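PDB 5KJP: enoyl-CoA hydratase from Mycobacterium tuberculosis, which probably catalyses the reversible addition of water to the double bond of 2-enoyl-CoA thioesters in fatty acid metabolism. Local coordinates for residues D23-I28 with A199-I204; M51-L54 with G59-V62; G208-V213 with F242-A247; G250-A253 with R257-P260. All blocks are in the same frame, centred on the assembly; numbering follows the deposited sequence.

How the interactions relate
Interactions 1 and 2 belong to the core and are almost wholly apolar. In the first, helix 193-205 rests on strand 25-30; in the second, the end of helix 41-56 meets the chain leading into strand 62-67. The two touch: Arg24 bonds Ser61, Leu26 pairs with Val62, and Ile204 packs on Val62. Interactions 3 and 4 lie further out, only partly buried, and share helix 245-255, interaction 3 at its start and interaction 4 at its end. There polar groups count for more: a water bridges the segments of interaction 3, beside a serine that caps its own helix, and interaction 4 has a backbone bond and an arginine. Ile204 on Val212 joins interaction 1 to interaction 3.

Interaction 1 (D23-I28 with A199-I204); sequences DRILII and ALAEKI
The carboxylate of Glu202 is the flat group beside this contact, yet Ile25 meets neither its faces nor its edges. The touching is done by the methylene before it: Glu202 CG lies 3.6 Å from Ile25 CD1. The glutamate chain runs on extended beyond CG and crosses the isoleucine at about a right angle, which carries the charged end past the apolar patch to the exposed side of the helix. There Glu202 OE2 comes within 5.3 Å of Asp23 OD2, like charges that would probably disfavour each other slightly, though they are not in contact.

The other half of the contact is buried. Ile25 sets CG1 anti to its carbonyl carbon (chi1 -64°), and with chi2 at 158° the chain reaches straight out from the strand, so that CD1 lands on the helix beside both Ala201 and Glu202. Ala201 CB is 3.7 Å from Ile25 CD1, and Ala201 CB also lies 3.9 Å from Ile25 CG1. No hydrogen bond crosses, and the short alanine lets the backbones approach to 7.0 Å between Ile25 CA and Ala201 CA.

Neighbours extend the layer: Ala201 and Ile204 also pack on Val62 of the adjoining strand, while Leu200 reaches Leu126 and Val128 further across the sheet. Lys203 of the same helix makes a salt bridge to Asp171 of the second subunit. This is helix-on-sheet packing as in the crotonase fold, with helix 193-205, which follows edge strand 186-188, laid back across the central sheet as far as strand 25-30.

Interaction 2 (M51-L54 with G59-V62); sequences MDQL and GLSV
Leu60 pushes its side chain toward the last turns of helix 41-56, meeting Leu54 and Gln53 in turn. At its root, Leu60 CB sits 3.9 Å from Leu54 O and 4.2 Å from Leu54 CD1. With CG set anti to the carbonyl carbon (chi1 -68°), the chain then slants back toward Gln53, and its tip, CD1, settles against the backbone: it is 3.8 Å from Leu54 CA and equally 3.8 Å from Gln53 O. The same methyl is 4.2 Å from Gln53 CG, where the two side chains cross at a slant.

The helix and the segment 59-62 belong to a beta-alpha-beta crossover, in which helix 41-56 links the neighbouring parallel strands 25-30 and 62-67; this contact lies at the turn from the helix into the second strand. Leu54 answers from the helix side. Its CG is anti to the backbone N (chi1 168°), which brings CD1 to 3.7 Å from Val62 C, against the peptide group rather than the valine side chain. No hydrogen bond joins the two segments directly, but Lys103 NZ bonds both Leu54 O and Leu60 O, while Ser61 OG is hydrogen-bonded to Arg24 NE.

Interaction 3 (G208-V213 with F242-A247); sequences GPLAVV and FTSNDA
Leu210 lays one methyl over Ser244: its CD1 is 3.7 Å from Ser244 CB and 4.1 Å from Ser244 OG. Two helix starts meet here, that of helix 209-221, with Gly208 at the N-cap, and that of helix 245-255, with Ser244 as its N-cap, in the C-terminal helical region of this crotonase-family chain. Ser244 holds OG between its backbone N and carbonyl carbon (chi1 63°), from where it accepts the capping bond from Ala247 N at 3.2 Å, rather bent at 141°. The same hydroxyl also bonds Val241 O at the end of the preceding helix, so it ties that helix to the next.

Beside this apolar touch, the Asp246 and Pro209 side chains cross at about a right angle, OD2 meeting the CG-CD side of the ring at 3.7 Å from each of Pro209 CG and Pro209 CD. The carboxylate is well occupied: OD1 takes Thr263 N and OD2 takes Gly264 N of the C-terminal tail. Lying near the first turns of two helices, it would probably be favoured in its charged form. Leu144 of the second subunit packs on Ala211 and Ala247.

No direct hydrogen bond links the segments; a water does it instead. It accepts from Leu210 N, an amide in the first turn of its helix, at 2.9 Å, and donates to Asp246 OD2 at 2.7 Å.

Interaction 4 (G250-A253 with R257-P260); sequences GAIA and RRRP
This is a helix-end contact: the chain leaving helix 245-255 folds back on the last turns of that helix, near the C-terminus of the protein. Ala253 is at the middle of it. Its carbonyl O takes a nearly linear bond from Arg258 N (3.0 Å, 174°), and its methyl is wedged against the returning chain. Ala253 CB lies 3.6 Å from Pro260 CB and only 3.5 Å from Pro260 CA, tighter than carbons usually come.

Arg258 adds a second layer on Ala253. Its CG stands between the backbone N and the carbonyl carbon (chi1 47°) and the chain bends again at chi2, so the guanidinium doubles back over the helix. One face then covers Ala253, whose CA sits 3.7 Å above the plane and over its centre. Arg258 NH1 bonds Arg259 O at 3.2 Å, with that oxygen in the guanidinium plane. Arg258 NH2 passes 3.4 Å from Ile252 CG2, the isoleucine running alongside. Salt bridges from NH1 to Glu249 and from NE to Glu256 limit the group's rotation and probably offset its charge.

Arg257 is the C-prime residue, with the positive phi that takes the chain out of the helix. Together with a second bond, from Arg257 N to the carbonyl of the residue after Ala253, the Arg258 N to Ala253 O bond makes a Schellman motif, the classic way to end an alpha-helix.

Interaction 1 (D23-I28 with A199-I204)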
# COMPACT_ATOMS: atom_id res chain seq x y z
N ASP A 23 18.08 -23.20 19.03
CA ASP A 23 19.05 -22.11 19.08
C ASP A 23 18.34 -20.82 19.52
O ASP A 23 17.83 -20.74 20.64
CB ASP A 23 19.74 -21.92 17.74
CG ASP A 23 20.50 -23.17 17.30
OD1 ASP A 23 21.16 -23.80 18.15
OD2 ASP A 23 20.44 -23.51 16.09
N ARG A 24 18.30 -19.84 18.63
CA ARG A 24 17.73 -18.54 18.98
C ARG A 24 16.32 -18.37 18.41
O ARG A 24 15.77 -17.27 18.40
CB ARG A 24 18.64 -17.42 18.49
CG ARG A 24 20.09 -17.58 18.94
CD ARG A 24 20.88 -16.32 18.67
NE ARG A 24 20.24 -15.17 19.29
CZ ARG A 24 20.44 -14.80 20.55
NH1 ARG A 24 21.29 -15.48 21.32
NH2 ARG A 24 19.80 -13.74 21.04
N ILE A 25 15.73 -19.48 17.96
CA ILE A 25 14.39 -19.44 17.38
C ILE A 25 13.39 -20.13 18.30
O ILE A 25 13.60 -21.26 18.74
CB ILE A 25 14.36 -20.12 15.99
CG1 ILE A 25 15.24 -19.34 15.01
CG2 ILE A 25 12.93 -20.20 15.46
CD1 ILE A 25 15.71 -20.17 13.83
N LEU A 26 12.30 -19.44 18.60
CA LEU A 26 11.24 -20.05 19.38
C LEU A 26 10.13 -20.56 18.46
O LEU A 26 9.47 -19.77 17.79
CB LEU A 26 10.67 -19.05 20.40
CG LEU A 26 9.83 -19.73 21.50
CD1 LEU A 26 10.75 -20.56 22.41
CD2 LEU A 26 9.00 -18.73 22.30
N ILE A 27 9.93 -21.87 18.43
CA ILE A 27 8.85 -22.44 17.62
C ILE A 27 7.61 -22.70 18.47
O ILE A 27 7.64 -23.49 19.42
CB ILE A 27 9.29 -23.73 16.93
CG1 ILE A 27 10.58 -23.49 16.13
CG2 ILE A 27 8.17 -24.26 16.02
CD1 ILE A 27 11.12 -24.74 15.50
N ILE A 28 6.53 -22.02 18.11
CA ILE A 28 5.27 -22.06 18.85
C ILE A 28 4.22 -22.78 18.02
O ILE A 28 3.91 -22.37 16.90
CB ILE A 28 4.77 -20.63 19.18
CG1 ILE A 28 5.90 -19.80 19.80
CG2 ILE A 28 3.54 -20.68 20.08
CD1 ILE A 28 5.68 -18.29 19.69
N ALA A 199 14.15 -21.47 7.82
CA ALA A 199 15.18 -20.90 6.96
C ALA A 199 15.13 -19.38 6.99
O ALA A 199 16.17 -18.72 7.10
CB ALA A 199 15.03 -21.42 5.53
N LEU A 200 13.92 -18.83 6.91
CA LEU A 200 13.74 -17.38 7.01
C LEU A 200 14.18 -16.84 8.37
O LEU A 200 14.89 -15.84 8.44
CB LEU A 200 12.28 -17.01 6.75
CG LEU A 200 11.86 -15.54 6.76
CD1 LEU A 200 12.72 -14.74 5.79
CD2 LEU A 200 10.38 -15.42 6.41
N ALA A 201 13.75 -17.52 9.43
CA ALA A 201 14.12 -17.12 10.79
C ALA A 201 15.64 -17.13 10.98
O ALA A 201 16.20 -16.22 11.59
CB ALA A 201 13.45 -18.04 11.81
N GLU A 202 16.30 -18.15 10.44
CA GLU A 202 17.75 -18.26 10.58
C GLU A 202 18.47 -17.11 9.86
O GLU A 202 19.50 -16.64 10.33
CB GLU A 202 18.25 -19.62 10.07
CG GLU A 202 17.99 -20.76 11.05
CD GLU A 202 18.34 -22.13 10.51
OE1 GLU A 202 18.63 -22.24 9.30
OE2 GLU A 202 18.33 -23.10 11.30
N LYS A 203 17.91 -16.66 8.74
CA LYS A 203 18.49 -15.51 8.06
C LYS A 203 18.42 -14.27 8.95
O LYS A 203 19.36 -13.48 9.02
CB LYS A 203 17.79 -15.27 6.71
CG LYS A 203 18.11 -16.34 5.67
CD LYS A 203 17.14 -16.31 4.49
CE LYS A 203 17.41 -15.14 3.57
NZ LYS A 203 18.81 -15.08 3.08
N ILE A 204 17.30 -14.11 9.65
CA ILE A 204 17.12 -12.96 10.52
C ILE A 204 17.93 -13.07 11.82
O ILE A 204 18.51 -12.07 12.29
CB ILE A 204 15.63 -12.77 10.84
CG1 ILE A 204 14.86 -12.47 9.55
CG2 ILE A 204 15.44 -11.64 11.83
CD1 ILE A 204 13.34 -12.54 9.70

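Interaction 2 (M51-L54 with G59-V62)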
# COMPACT_ATOMS: atom_id res chain seq x y z
N MSE A 51 4.85 -15.36 23.61
CA MSE A 51 5.35 -14.06 23.18
C MSE A 51 6.13 -13.38 24.31
O MSE A 51 7.15 -12.71 24.06
CB MSE A 51 4.20 -13.17 22.70
CG MSE A 51 3.45 -13.70 21.48
SE MSE A 51 4.61 -14.31 20.01
CE MSE A 51 3.28 -15.39 19.06
N ASP A 52 5.67 -13.55 25.56
CA ASP A 52 6.40 -13.03 26.72
C ASP A 52 7.76 -13.70 26.81
O ASP A 52 8.77 -13.05 27.11
CB ASP A 52 5.63 -13.26 28.03
CG ASP A 52 4.36 -12.43 28.12
OD1 ASP A 52 4.21 -11.48 27.32
OD2 ASP A 52 3.53 -12.71 29.00
N GLN A 53 7.79 -15.00 26.56
CA GLN A 53 9.04 -15.76 26.61
C GLN A 53 10.01 -15.27 25.55
O GLN A 53 11.19 -15.03 25.83
CB GLN A 53 8.77 -17.25 26.42
CG GLN A 53 10.03 -18.10 26.47
CD GLN A 53 9.73 -19.58 26.27
OE1 GLN A 53 8.57 -19.99 26.25
NE2 GLN A 53 10.77 -20.38 26.10
N LEU A 54 9.51 -15.12 24.32
CA LEU A 54 10.29 -14.60 23.21
C LEU A 54 10.95 -13.28 23.56
O LEU A 54 12.17 -13.14 23.46
CB LEU A 54 9.41 -14.41 21.96
CG LEU A 54 10.03 -13.60 20.82
CD1 LEU A 54 11.22 -14.36 20.20
CD2 LEU A 54 8.98 -13.25 19.77
N GLY A 59 18.37 -14.96 24.93
CA GLY A 59 18.84 -16.02 24.06
C GLY A 59 17.92 -16.34 22.89
O GLY A 59 18.20 -17.24 22.10
N LEU A 60 16.82 -15.60 22.78
CA LEU A 60 15.90 -15.77 21.66
C LEU A 60 15.92 -14.54 20.77
O LEU A 60 16.00 -13.41 21.27
CB LEU A 60 14.48 -16.04 22.16
CG LEU A 60 14.23 -17.38 22.87
CD1 LEU A 60 12.79 -17.45 23.39
CD2 LEU A 60 14.53 -18.55 21.94
N SER A 61 15.83 -14.76 19.47
CA SER A 61 15.87 -13.66 18.51
C SER A 61 14.59 -13.55 17.68
O SER A 61 14.12 -12.45 17.39
CB SER A 61 17.07 -13.81 17.58
OG SER A 61 18.30 -13.68 18.29
N VAL A 62 14.03 -14.69 17.31
CA VAL A 62 12.89 -14.75 16.40
C VAL A 62 11.94 -15.86 16.85
O VAL A 62 12.39 -16.88 17.39
CB VAL A 62 13.34 -15.02 14.93
CG1 VAL A 62 12.14 -15.22 14.00
CG2 VAL A 62 14.21 -13.87 14.41

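Interaction 3 (G208-V213 with F242-A247)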
# COMPACT_ATOMS: atom_id res chain seq x y z
N GLY A 208 22.23 -8.55 13.21
CA GLY A 208 22.42 -7.93 14.51
C GLY A 208 21.10 -7.80 15.26
O GLY A 208 20.18 -7.14 14.78
N PRO A 209 21.00 -8.43 16.44
CA PRO A 209 19.72 -8.48 17.17
C PRO A 209 19.17 -7.09 17.53
O PRO A 209 17.97 -6.85 17.39
CB PRO A 209 20.05 -9.29 18.43
CG PRO A 209 21.54 -9.21 18.56
CD PRO A 209 22.06 -9.16 17.16
N LEU A 210 20.03 -6.17 17.97
CA LEU A 210 19.56 -4.81 18.26
C LEU A 210 19.10 -4.11 17.00
O LEU A 210 18.12 -3.37 17.01
CB LEU A 210 20.66 -3.99 18.95
CG LEU A 210 21.17 -4.56 20.27
CD1 LEU A 210 22.39 -3.77 20.75
CD2 LEU A 210 20.06 -4.57 21.32
N ALA A 211 19.82 -4.33 15.90
CA ALA A 211 19.50 -3.69 14.64
C ALA A 211 18.20 -4.25 14.06
O ALA A 211 17.37 -3.51 13.54
CB ALA A 211 20.65 -3.86 13.64
N VAL A 212 18.01 -5.56 14.19
CA VAL A 212 16.79 -6.21 13.73
C VAL A 212 15.57 -5.69 14.49
O VAL A 212 14.55 -5.33 13.89
CB VAL A 212 16.90 -7.75 13.87
CG1 VAL A 212 15.52 -8.40 13.79
CG2 VAL A 212 17.84 -8.32 12.81
N VAL A 213 15.68 -5.61 15.81
CA VAL A 213 14.56 -5.17 16.63
C VAL A 213 14.27 -3.70 16.36
O VAL A 213 13.10 -3.30 16.25
CB VAL A 213 14.81 -5.41 18.13
CG1 VAL A 213 13.93 -4.51 18.99
CG2 VAL A 213 14.59 -6.88 18.47
N PHE A 242 23.59 2.52 16.74
CA PHE A 242 24.87 2.94 16.17
C PHE A 242 26.00 3.02 17.19
O PHE A 242 27.17 2.94 16.82
CB PHE A 242 24.70 4.29 15.46
CG PHE A 242 24.26 4.16 14.03
CD1 PHE A 242 22.98 3.74 13.73
CD2 PHE A 242 25.14 4.43 12.99
CE1 PHE A 242 22.57 3.61 12.41
CE2 PHE A 242 24.74 4.31 11.68
CZ PHE A 242 23.45 3.89 11.38
N THR A 243 25.66 3.15 18.47
CA THR A 243 26.68 3.22 19.51
C THR A 243 26.82 1.91 20.27
O THR A 243 27.54 1.84 21.26
CB THR A 243 26.38 4.35 20.52
OG1 THR A 243 25.10 4.10 21.12
CG2 THR A 243 26.36 5.70 19.82
N SER A 244 26.14 0.87 19.81
CA SER A 244 26.17 -0.42 20.50
C SER A 244 27.48 -1.15 20.28
O SER A 244 28.22 -0.88 19.33
CB SER A 244 25.01 -1.30 20.03
OG SER A 244 25.12 -1.60 18.64
N ASN A 245 27.77 -2.10 21.17
CA ASN A 245 28.89 -3.01 20.96
C ASN A 245 28.76 -3.79 19.66
O ASN A 245 29.75 -4.07 18.98
CB ASN A 245 29.01 -3.98 22.14
CG ASN A 245 29.46 -3.28 23.41
OD1 ASN A 245 30.34 -2.43 23.38
ND2 ASN A 245 28.84 -3.64 24.53
N ASP A 246 27.53 -4.14 19.30
CA ASP A 246 27.29 -4.94 18.10
C ASP A 246 27.61 -4.15 16.84
O ASP A 246 28.01 -4.73 15.82
CB ASP A 246 25.85 -5.45 18.06
CG ASP A 246 25.66 -6.73 18.87
OD1 ASP A 246 26.67 -7.33 19.29
OD2 ASP A 246 24.49 -7.12 19.08
N ALA A 247 27.45 -2.83 16.89
CA ALA A 247 27.78 -1.99 15.75
C ALA A 247 29.28 -2.06 15.49
O ALA A 247 29.72 -2.11 14.34
CB ALA A 247 27.33 -0.54 15.99
O HOH W 1 22.81 -5.93 17.28

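Interaction 4 (G250-A253 with R257-P260)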
# COMPACT_ATOMS: atom_id res chain seq x y z
N GLY A 250 30.07 -5.64 14.21
CA GLY A 250 29.62 -5.80 12.85
C GLY A 250 30.61 -5.22 11.87
O GLY A 250 30.88 -5.81 10.82
N ALA A 251 31.19 -4.07 12.22
CA ALA A 251 32.16 -3.41 11.35
C ALA A 251 33.47 -4.20 11.31
O ALA A 251 34.07 -4.36 10.24
CB ALA A 251 32.41 -1.98 11.82
N ILE A 252 33.90 -4.67 12.47
CA ILE A 252 35.12 -5.47 12.57
C ILE A 252 34.99 -6.77 11.78
O ILE A 252 35.88 -7.12 11.00
CB ILE A 252 35.44 -5.82 14.04
CG1 ILE A 252 35.84 -4.57 14.82
CG2 ILE A 252 36.56 -6.86 14.11
CD1 ILE A 252 37.16 -3.98 14.41
N ALA A 253 33.88 -7.46 11.99
CA ALA A 253 33.65 -8.75 11.35
C ALA A 253 33.63 -8.63 9.83
O ALA A 253 34.25 -9.43 9.13
CB ALA A 253 32.34 -9.36 11.84
N ARG A 257 36.11 -10.17 6.99
CA ARG A 257 35.41 -11.18 6.18
C ARG A 257 35.05 -12.44 6.95
O ARG A 257 35.28 -13.55 6.48
CB ARG A 257 36.24 -11.58 4.96
CG ARG A 257 36.54 -10.46 3.99
CD ARG A 257 37.23 -11.02 2.76
NE ARG A 257 37.87 -9.98 1.97
CZ ARG A 257 39.12 -9.58 2.14
NH1 ARG A 257 39.87 -10.11 3.10
NH2 ARG A 257 39.63 -8.63 1.37
N ARG A 258 34.49 -12.28 8.14
CA ARG A 258 34.07 -13.44 8.93
C ARG A 258 32.78 -13.12 9.67
O ARG A 258 32.33 -11.98 9.68
CB ARG A 258 35.18 -13.86 9.89
CG ARG A 258 35.82 -12.72 10.68
CD ARG A 258 35.08 -12.46 11.97
NE ARG A 258 35.78 -11.50 12.83
CZ ARG A 258 35.28 -11.01 13.95
NH1 ARG A 258 34.07 -11.38 14.36
NH2 ARG A 258 35.97 -10.14 14.67
N ARG A 259 32.19 -14.14 10.29
CA ARG A 259 30.90 -13.98 10.94
C ARG A 259 31.03 -13.14 12.20
O ARG A 259 31.95 -13.32 13.00
CB ARG A 259 30.29 -15.34 11.28
CG ARG A 259 29.85 -16.13 10.06
CD ARG A 259 29.39 -17.53 10.43
NE ARG A 259 29.15 -18.36 9.24
CZ ARG A 259 28.69 -19.60 9.28
NH1 ARG A 259 28.42 -20.17 10.45
NH2 ARG A 259 28.50 -20.28 8.16
N PRO A 260 30.12 -12.18 12.36
CA PRO A 260 30.06 -11.36 13.58
C PRO A 260 29.54 -12.16 14.76
O PRO A 260 28.63 -12.97 14.62
CB PRO A 260 29.08 -10.24 13.20
CG PRO A 260 28.24 -10.84 12.12
CD PRO A 260 29.14 -11.75 11.35